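Uncharacterized protein VP1736 (Vibrio parahaemolyticus, PDB 3LXQ) is of unknown function but belongs to the sulfatase family, in the alkaline phosphatase clan, which has a mixed alpha/beta fold. Local coordinates at residues E183-F186 with K190-F193; V245-N250 with K276-A281; A166-E171 with T349-I354. All coordinates share one frame; numbering follows the deposited sequence.

Contact 1 (E183-F186 with K190-F193); sequences EANF and KTFF
Lys190 carries this contact, meeting Ala184 and Asn185 closely and Glu183 more loosely. The tight part lies near the backbone. Lys190 N donates to Ala184 O at 2.8 Å. The bond is bent, with an N-H...O angle of 146°, and the donor sits above the carbonyl plane. The methyl group of Ala184 packs against the lysine chain, with CB 3.9 Å from Lys190 CB. The side chains of Ala184, which is buried, and of Lys190 both touch Ile201 of strand 200-202. Asn185 presses on the lysine chain from another direction. Its ND2 is 3.4 Å from Lys190 CB and 3.4 Å from Lys190 CD. This is a van der Waals contact between an amide nitrogen and a methylene chain, and the two side chains lie at a slant to each other.

Residues Glu183 to Phe186 form a type I beta turn in the loop that leads from strand 175-180 to helix 189-195. Phe186 N closes the turn on Glu183 O. The carboxylate of Glu183 folds back over the same turn. Its OE2 accepts from Asn185 N at 2.9 Å, on the anti side of the carboxylate and 26° out of its plane.

The loose part is at the charged ends, on the solvent side, where Glu183 is exposed. Asn185 is exposed too, but its ND2 belongs to the close packing. Lys190 starts with CG turned away from its backbone N (chi1 -164°), and later bends bring NZ back to the turn. NZ forms a long salt bridge to OE2 of Glu183 at 3.6 Å. Its stronger partner is OE2 of Glu203. Glu203 OE1 in turn accepts from Ala184 N and lies close to Glu183 OE2. The ammonium group probably offsets the like charge of these two carboxylates.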
loop_
_atom_site.group_PDB
_atom_site.type_symbol
_atom_site.label_atom_id
_atom_site.label_comp_id
_atom_site.label_asym_id
_atom_site.label_seq_id
_atom_site.Cartn_x
_atom_site.Cartn_y
_atom_site.Cartn_z
ATOM N N GLU A 183 19.291 0.325 -6.185
ATOM C CA GLU A 183 19.789 1.605 -5.699
ATOM C C GLU A 183 18.646 2.415 -5.097
ATOM O O GLU A 183 17.665 2.727 -5.780
ATOM C CB GLU A 183 20.481 2.387 -6.830
ATOM C CG GLU A 183 20.638 3.906 -6.596
ATOM C CD GLU A 183 21.560 4.259 -5.420
ATOM O OE1 GLU A 183 22.797 4.344 -5.624
ATOM O OE2 GLU A 183 21.032 4.481 -4.299
ATOM N N ALA A 184 18.798 2.771 -3.821
ATOM C CA ALA A 184 17.734 3.428 -3.055
ATOM C C ALA A 184 17.434 4.883 -3.450
ATOM O O ALA A 184 16.373 5.402 -3.114
ATOM C CB ALA A 184 18.014 3.317 -1.555
ATOM N N ASN A 185 18.359 5.535 -4.152
ATOM C CA ASN A 185 18.131 6.891 -4.672
ATOM C C ASN A 185 17.100 6.895 -5.795
ATOM O O ASN A 185 16.539 7.941 -6.133
ATOM C CB ASN A 185 19.438 7.507 -5.201
ATOM C CG ASN A 185 20.294 8.155 -4.100
ATOM O OD1 ASN A 185 21.493 8.368 -4.288
ATOM N ND2 ASN A 185 19.682 8.480 -2.964
ATOM N N PHE A 186 16.878 5.720 -6.379
ATOM C CA PHE A 186 15.925 5.544 -7.471
ATOM C C PHE A 186 14.521 5.997 -7.042
ATOM O O PHE A 186 14.117 5.783 -5.895
ATOM C CB PHE A 186 15.920 4.074 -7.914
ATOM C CG PHE A 186 14.898 3.759 -8.968
ATOM C CD1 PHE A 186 15.059 4.216 -10.274
ATOM C CD2 PHE A 186 13.766 3.007 -8.653
ATOM C CE1 PHE A 186 14.100 3.931 -11.256
ATOM C CE2 PHE A 186 12.805 2.716 -9.626
ATOM C CZ PHE A 186 12.971 3.175 -10.922
ATOM N N LYS A 190 15.263 7.098 -1.201
ATOM C CA LYS A 190 16.214 7.296 -0.105
ATOM C C LYS A 190 16.066 8.664 0.549
ATOM O O LYS A 190 16.089 8.776 1.767
ATOM C CB LYS A 190 17.661 7.119 -0.583
ATOM C CG LYS A 190 18.647 6.938 0.559
ATOM C CD LYS A 190 19.966 7.592 0.285
ATOM C CE LYS A 190 21.079 6.570 0.330
ATOM N NZ LYS A 190 21.006 5.695 -0.882
ATOM N N THR A 191 15.934 9.696 -0.279
ATOM C CA THR A 191 15.804 11.071 0.188
ATOM C C THR A 191 14.489 11.278 0.932
ATOM O O THR A 191 14.465 11.852 2.015
ATOM C CB THR A 191 15.954 12.079 -0.986
ATOM O OG1 THR A 191 17.260 11.934 -1.561
ATOM C CG2 THR A 191 15.785 13.525 -0.517
ATOM N N PHE A 192 13.395 10.792 0.359
ATOM C CA PHE A 192 12.115 10.852 1.053
ATOM C C PHE A 192 12.118 10.056 2.356
ATOM O O PHE A 192 11.524 10.491 3.338
ATOM C CB PHE A 192 10.986 10.361 0.159
ATOM C CG PHE A 192 9.629 10.397 0.816
ATOM C CD1 PHE A 192 8.928 11.593 0.933
ATOM C CD2 PHE A 192 9.042 9.229 1.299
ATOM C CE1 PHE A 192 7.660 11.626 1.509
ATOM C CE2 PHE A 192 7.767 9.260 1.871
ATOM C CZ PHE A 192 7.080 10.462 1.982
ATOM N N PHE A 193 12.753 8.887 2.357
ATOM C CA PHE A 193 12.700 8.024 3.531
ATOM C C PHE A 193 13.566 8.614 4.644
ATOM O O PHE A 193 13.117 8.707 5.784
ATOM C CB PHE A 193 13.117 6.580 3.208
ATOM C CG PHE A 193 12.117 5.802 2.369
ATOM C CD1 PHE A 193 10.751 6.083 2.409
ATOM C CD2 PHE A 193 12.551 4.742 1.583
ATOM C CE1 PHE A 193 9.837 5.340 1.647
ATOM C CE2 PHE A 193 11.655 4.001 0.832
ATOM C CZ PHE A 193 10.288 4.300 0.869
#

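Contact 2 (V245-N250 with K276-A281); sequences VFTSSN and KYSDYA
Ser249 meets the Tyr277 ring through CB and OG, and Thr247 faces Ser278 one helix residue further on. The contact joins the end of a sheet strand to a flanking helix of the alpha/beta fold. Strand 241-246 runs parallel to strands 87-93 and 175-180, and residues 247-250 form the loop that leaves it. Residues 276-281 belong to helix 271-289.

Ser249 approaches the ring obliquely. Its OG is 3.6 Å from Tyr277 CE2, and its CB is 4.1 Å from Tyr277 CD2. Only one flank of the ring is touched by the serine. With chi1 at 170° the Tyr277 ring leaves the helix on the side away from its own N and lies beside the loop. At its far end the hydroxyl is fixed by bonds with Ser219 OG and Glu221 N. The ring is thus anchored at both ends, by its helix and by its hydroxyl.

Thr247 turns its two branches to different tasks. OG1 bonds to Glu94 N, just past strand 87-93. The methyl CG2 faces Ser278, with 4.2 Å between Thr247 CG2 and Ser278 OG. All four side chains are buried, yet no direct hydrogen bond crosses between the two segments. A water molecule provides the polar link instead. It lies 2.8 Å from Thr247 OG1, and its second bond, to Ser278 OG at 3.3 Å, is weak.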
loop_
_atom_site.group_PDB
_atom_site.type_symbol
_atom_site.label_atom_id
_atom_site.label_comp_id
_atom_site.label_asym_id
_atom_site.label_seq_id
_atom_site.Cartn_x
_atom_site.Cartn_y
_atom_site.Cartn_z
ATOM N N VAL A 245 10.171 -3.561 3.071
ATOM C CA VAL A 245 10.968 -4.394 2.179
ATOM C C VAL A 245 10.281 -4.380 0.826
ATOM O O VAL A 245 9.103 -4.713 0.733
ATOM C CB VAL A 245 11.019 -5.856 2.665
ATOM C CG1 VAL A 245 11.829 -6.702 1.708
ATOM C CG2 VAL A 245 11.566 -5.968 4.110
ATOM N N PHE A 246 11.012 -4.007 -0.223
ATOM C CA PHE A 246 10.408 -3.747 -1.531
ATOM C C PHE A 246 11.077 -4.580 -2.608
ATOM O O PHE A 246 12.276 -4.445 -2.830
ATOM C CB PHE A 246 10.506 -2.245 -1.835
ATOM C CG PHE A 246 9.744 -1.791 -3.071
ATOM C CD1 PHE A 246 8.626 -2.482 -3.535
ATOM C CD2 PHE A 246 10.142 -0.637 -3.746
ATOM C CE1 PHE A 246 7.916 -2.043 -4.670
ATOM C CE2 PHE A 246 9.440 -0.178 -4.886
ATOM C CZ PHE A 246 8.325 -0.886 -5.339
ATOM N N THR A 247 10.305 -5.438 -3.269
ATOM C CA THR A 247 10.840 -6.306 -4.333
ATOM C C THR A 247 11.243 -5.512 -5.578
ATOM O O THR A 247 10.761 -4.394 -5.777
ATOM C CB THR A 247 9.866 -7.468 -4.731
ATOM O OG1 THR A 247 8.676 -6.951 -5.351
ATOM C CG2 THR A 247 9.509 -8.324 -3.512
ATOM N N SER A 248 12.113 -6.122 -6.395
ATOM C CA SER A 248 12.716 -5.513 -7.597
ATOM C C SER A 248 12.802 -6.442 -8.808
ATOM O O SER A 248 12.942 -5.965 -9.945
ATOM C CB SER A 248 14.148 -5.057 -7.298
ATOM O OG SER A 248 14.146 -3.864 -6.539
ATOM N N SER A 249 12.749 -7.755 -8.591
ATOM C CA SER A 249 12.938 -8.689 -9.722
ATOM C C SER A 249 11.946 -8.484 -10.852
ATOM O O SER A 249 12.313 -8.568 -12.020
ATOM C CB SER A 249 12.907 -10.160 -9.285
ATOM O OG SER A 249 14.090 -10.501 -8.604
ATOM N N ASN A 250 10.687 -8.245 -10.492
ATOM C CA ASN A 250 9.626 -8.057 -11.472
ATOM C C ASN A 250 9.668 -6.686 -12.163
ATOM O O ASN A 250 8.815 -5.821 -11.920
ATOM C CB ASN A 250 8.266 -8.325 -10.817
ATOM C CG ASN A 250 7.137 -8.335 -11.811
ATOM O OD1 ASN A 250 7.345 -8.549 -13.000
ATOM N ND2 ASN A 250 5.929 -8.082 -11.331
ATOM N N LYS A 276 6.210 -15.394 -10.904
ATOM C CA LYS A 276 6.325 -16.732 -10.332
ATOM C C LYS A 276 7.647 -16.919 -9.585
ATOM O O LYS A 276 7.662 -17.547 -8.524
ATOM C CB LYS A 276 6.131 -17.825 -11.387
ATOM C CG LYS A 276 5.961 -19.226 -10.786
ATOM C CD LYS A 276 5.436 -20.230 -11.795
ATOM C CE LYS A 276 5.004 -21.512 -11.089
ATOM N NZ LYS A 276 4.795 -22.644 -12.036
ATOM N N TYR A 277 8.741 -16.366 -10.124
ATOM C CA TYR A 277 10.002 -16.320 -9.382
ATOM C C TYR A 277 9.839 -15.585 -8.048
ATOM O O TYR A 277 10.230 -16.108 -7.001
ATOM C CB TYR A 277 11.177 -15.709 -10.179
ATOM C CG TYR A 277 12.354 -15.469 -9.258
ATOM C CD1 TYR A 277 13.162 -16.525 -8.852
ATOM C CD2 TYR A 277 12.592 -14.209 -8.707
ATOM C CE1 TYR A 277 14.205 -16.327 -7.963
ATOM C CE2 TYR A 277 13.636 -13.999 -7.815
ATOM C CZ TYR A 277 14.437 -15.065 -7.446
ATOM O OH TYR A 277 15.483 -14.869 -6.573
ATOM N N SER A 278 9.272 -14.377 -8.094
ATOM C CA SER A 278 9.043 -13.581 -6.884
ATOM C C SER A 278 8.196 -14.318 -5.845
ATOM O O SER A 278 8.459 -14.211 -4.646
ATOM C CB SER A 278 8.402 -12.241 -7.220
ATOM O OG SER A 278 8.279 -11.447 -6.050
ATOM N N ASP A 279 7.194 -15.062 -6.310
ATOM C CA ASP A 279 6.411 -15.950 -5.442
ATOM C C ASP A 279 7.271 -17.017 -4.761
ATOM O O ASP A 279 7.157 -17.228 -3.542
ATOM C CB ASP A 279 5.298 -16.659 -6.212
ATOM C CG ASP A 279 4.476 -17.576 -5.320
ATOM O OD1 ASP A 279 3.648 -17.045 -4.543
ATOM O OD2 ASP A 279 4.658 -18.813 -5.379
ATOM N N TYR A 280 8.099 -17.708 -5.551
ATOM C CA TYR A 280 9.027 -18.687 -5.001
ATOM C C TYR A 280 9.925 -18.007 -3.978
ATOM O O TYR A 280 10.211 -18.567 -2.928
ATOM C CB TYR A 280 9.878 -19.342 -6.107
ATOM C CG TYR A 280 11.254 -19.762 -5.632
ATOM C CD1 TYR A 280 11.481 -21.043 -5.115
ATOM C CD2 TYR A 280 12.326 -18.867 -5.674
ATOM C CE1 TYR A 280 12.750 -21.421 -4.663
ATOM C CE2 TYR A 280 13.588 -19.233 -5.224
ATOM C CZ TYR A 280 13.793 -20.503 -4.722
ATOM O OH TYR A 280 15.050 -20.844 -4.285
ATOM N N ALA A 281 10.369 -16.798 -4.304
ATOM C CA ALA A 281 11.272 -16.049 -3.452
ATOM C C ALA A 281 10.605 -15.670 -2.131
ATOM O O ALA A 281 11.256 -15.710 -1.082
ATOM C CB ALA A 281 11.786 -14.812 -4.182
HETATM O O HOH W 1 7.324 -8.501 -7.225
#

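Contact 3 (A166-E171 with T349-I354); sequences ADLLKE and TLLSLI
Helices 165-171 and 346-353 of the alpha/beta fold meet here through leucine side chains, joined by Ile354 next in the chain. Leu168 and Leu169 face Leu351 and Ile354. The backbones stay well apart: the nearest pair of CA atoms, Leu169 CA and Leu351 CA, is 9.0 Å apart. Side chains alone bridge the gap, mostly through their methyl groups, and no hydrogen bond crosses it.

Leu351 lies in the middle and uses both methyl groups. Its CD1 meets CD2 of Leu168 at 3.6 Å, the closest approach, and these two chains cross at a slant. Its CD2 packs on Leu169, 3.9 Å from Leu169 CD2, and there the two chains lie alongside each other, running opposite ways. Leu169 is shared in turn. Leu169 CD2 also meets Ile354 CD1, tip to tip, at 4.0 Å. CG1 of Ile354 stands between its backbone N and carbonyl carbon (chi1 65°), and the extended chain beyond it brings CD1 up to Leu169 CD2.

Neighbouring elements border the patch. Leu168 also touches Thr360 and Leu351 touches Ala358, both on strand 358-360. Leu350 and Ile354 rest on Ile299 of strand 298-304. The segment 349-354 therefore packs on a sheet strand as well as on the other helix, as expected of a helix layer covering the sheet of an alpha/beta fold.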
loop_
_atom_site.group_PDB
_atom_site.type_symbol
_atom_site.label_atom_id
_atom_site.label_comp_id
_atom_site.label_asym_id
_atom_site.label_seq_id
_atom_site.Cartn_x
_atom_site.Cartn_y
_atom_site.Cartn_z
ATOM N N ALA A 166 6.672 5.763 9.682
ATOM C CA ALA A 166 8.088 5.606 9.995
ATOM C C ALA A 166 8.482 6.522 11.131
ATOM O O ALA A 166 9.026 6.049 12.141
ATOM C CB ALA A 166 8.961 5.880 8.780
ATOM N N ASP A 167 8.213 7.823 10.981
ATOM C CA ASP A 167 8.637 8.737 12.034
ATOM C C ASP A 167 7.739 8.660 13.268
ATOM O O ASP A 167 8.212 8.946 14.385
ATOM C CB ASP A 167 8.871 10.169 11.532
ATOM C CG ASP A 167 7.620 10.988 11.481
ATOM O OD1 ASP A 167 7.234 11.548 12.531
ATOM O OD2 ASP A 167 7.047 11.102 10.382
ATOM N N LEU A 168 6.494 8.227 13.093
ATOM C CA LEU A 168 5.604 7.998 14.239
ATOM C C LEU A 168 6.190 6.882 15.093
ATOM O O LEU A 168 6.393 7.064 16.291
ATOM C CB LEU A 168 4.163 7.670 13.797
ATOM C CG LEU A 168 3.094 7.346 14.868
ATOM C CD1 LEU A 168 2.918 8.475 15.894
ATOM C CD2 LEU A 168 1.752 6.991 14.257
ATOM N N LEU A 169 6.500 5.752 14.461
ATOM C CA LEU A 169 7.081 4.613 15.162
ATOM C C LEU A 169 8.458 4.933 15.753
ATOM O O LEU A 169 8.758 4.507 16.868
ATOM C CB LEU A 169 7.092 3.355 14.275
ATOM C CG LEU A 169 5.689 2.792 13.978
ATOM C CD1 LEU A 169 5.693 1.726 12.887
ATOM C CD2 LEU A 169 4.993 2.267 15.248
ATOM N N LYS A 170 9.261 5.709 15.023
ATOM C CA LYS A 170 10.567 6.180 15.505
ATOM C C LYS A 170 10.411 7.014 16.768
ATOM O O LYS A 170 11.023 6.719 17.801
ATOM C CB LYS A 170 11.293 6.990 14.423
ATOM N N GLU A 171 9.570 8.043 16.689
ATOM C CA GLU A 171 9.221 8.859 17.850
ATOM C C GLU A 171 8.716 7.995 19.027
ATOM O O GLU A 171 8.966 8.314 20.191
ATOM C CB GLU A 171 8.200 9.932 17.447
ATOM C CG GLU A 171 7.733 10.840 18.583
ATOM C CD GLU A 171 7.616 12.307 18.176
ATOM O OE1 GLU A 171 8.307 13.155 18.785
ATOM O OE2 GLU A 171 6.838 12.620 17.253
ATOM N N THR A 349 -4.692 0.262 9.935
ATOM C CA THR A 349 -4.940 -1.128 10.334
ATOM C C THR A 349 -3.731 -1.773 11.029
ATOM O O THR A 349 -3.876 -2.415 12.086
ATOM C CB THR A 349 -5.386 -1.987 9.134
ATOM O OG1 THR A 349 -6.543 -1.398 8.520
ATOM C CG2 THR A 349 -5.698 -3.423 9.558
ATOM N N LEU A 350 -2.545 -1.584 10.455
ATOM C CA LEU A 350 -1.331 -2.227 10.962
ATOM C C LEU A 350 -0.899 -1.673 12.318
ATOM O O LEU A 350 -0.530 -2.450 13.216
ATOM C CB LEU A 350 -0.195 -2.130 9.934
ATOM C CG LEU A 350 -0.434 -2.850 8.594
ATOM C CD1 LEU A 350 0.448 -2.274 7.493
ATOM C CD2 LEU A 350 -0.255 -4.360 8.713
ATOM N N LEU A 351 -0.960 -0.348 12.479
ATOM C CA LEU A 351 -0.674 0.280 13.779
ATOM C C LEU A 351 -1.567 -0.281 14.881
ATOM O O LEU A 351 -1.131 -0.490 16.025
ATOM C CB LEU A 351 -0.856 1.798 13.720
ATOM C CG LEU A 351 0.161 2.651 12.964
ATOM C CD1 LEU A 351 -0.184 4.109 13.180
ATOM C CD2 LEU A 351 1.615 2.365 13.384
ATOM N N SER A 352 -2.822 -0.516 14.521
ATOM C CA SER A 352 -3.807 -1.025 15.450
ATOM C C SER A 352 -3.456 -2.451 15.828
ATOM O O SER A 352 -3.594 -2.835 16.996
ATOM C CB SER A 352 -5.207 -0.937 14.832
ATOM O OG SER A 352 -6.231 -1.130 15.800
ATOM N N LEU A 353 -2.987 -3.230 14.850
ATOM C CA LEU A 353 -2.596 -4.629 15.087
ATOM C C LEU A 353 -1.330 -4.784 15.922
ATOM O O LEU A 353 -1.173 -5.775 16.654
ATOM C CB LEU A 353 -2.435 -5.382 13.766
ATOM C CG LEU A 353 -3.729 -5.840 13.094
ATOM C CD1 LEU A 353 -3.502 -6.179 11.624
ATOM C CD2 LEU A 353 -4.326 -7.024 13.854
ATOM N N ILE A 354 -0.420 -3.819 15.809
ATOM C CA ILE A 354 0.873 -3.921 16.507
ATOM C C ILE A 354 0.858 -3.294 17.907
ATOM O O ILE A 354 1.874 -3.305 18.612
ATOM C CB ILE A 354 2.065 -3.380 15.660
ATOM C CG1 ILE A 354 1.941 -1.875 15.402
ATOM C CG2 ILE A 354 2.212 -4.185 14.363
ATOM C CD1 ILE A 354 3.197 -1.240 14.815
#

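In the fold
Contacts 2 and 3 are buried, while contact 1 lies at the surface. Contacts 1 and 2 both sit by loops that follow parallel strands of the main sheet: 175-180 for contact 1, and 241-246 for contact 2. These strands are direct neighbours, although the two contacts do not touch. Contact 3 joins two helices, and its 177-residue loop encloses both other contacts. The chemistry follows the setting. Contact 1 is local and charged, with a direct backbone bond. Contact 2 is polar, with no direct hydrogen bond between the segments, only a water link that is weak on one side, and an oblique serine-ring contact. Contact 3 is wholly apolar. Its centre is about 25 Å from that of contact 2.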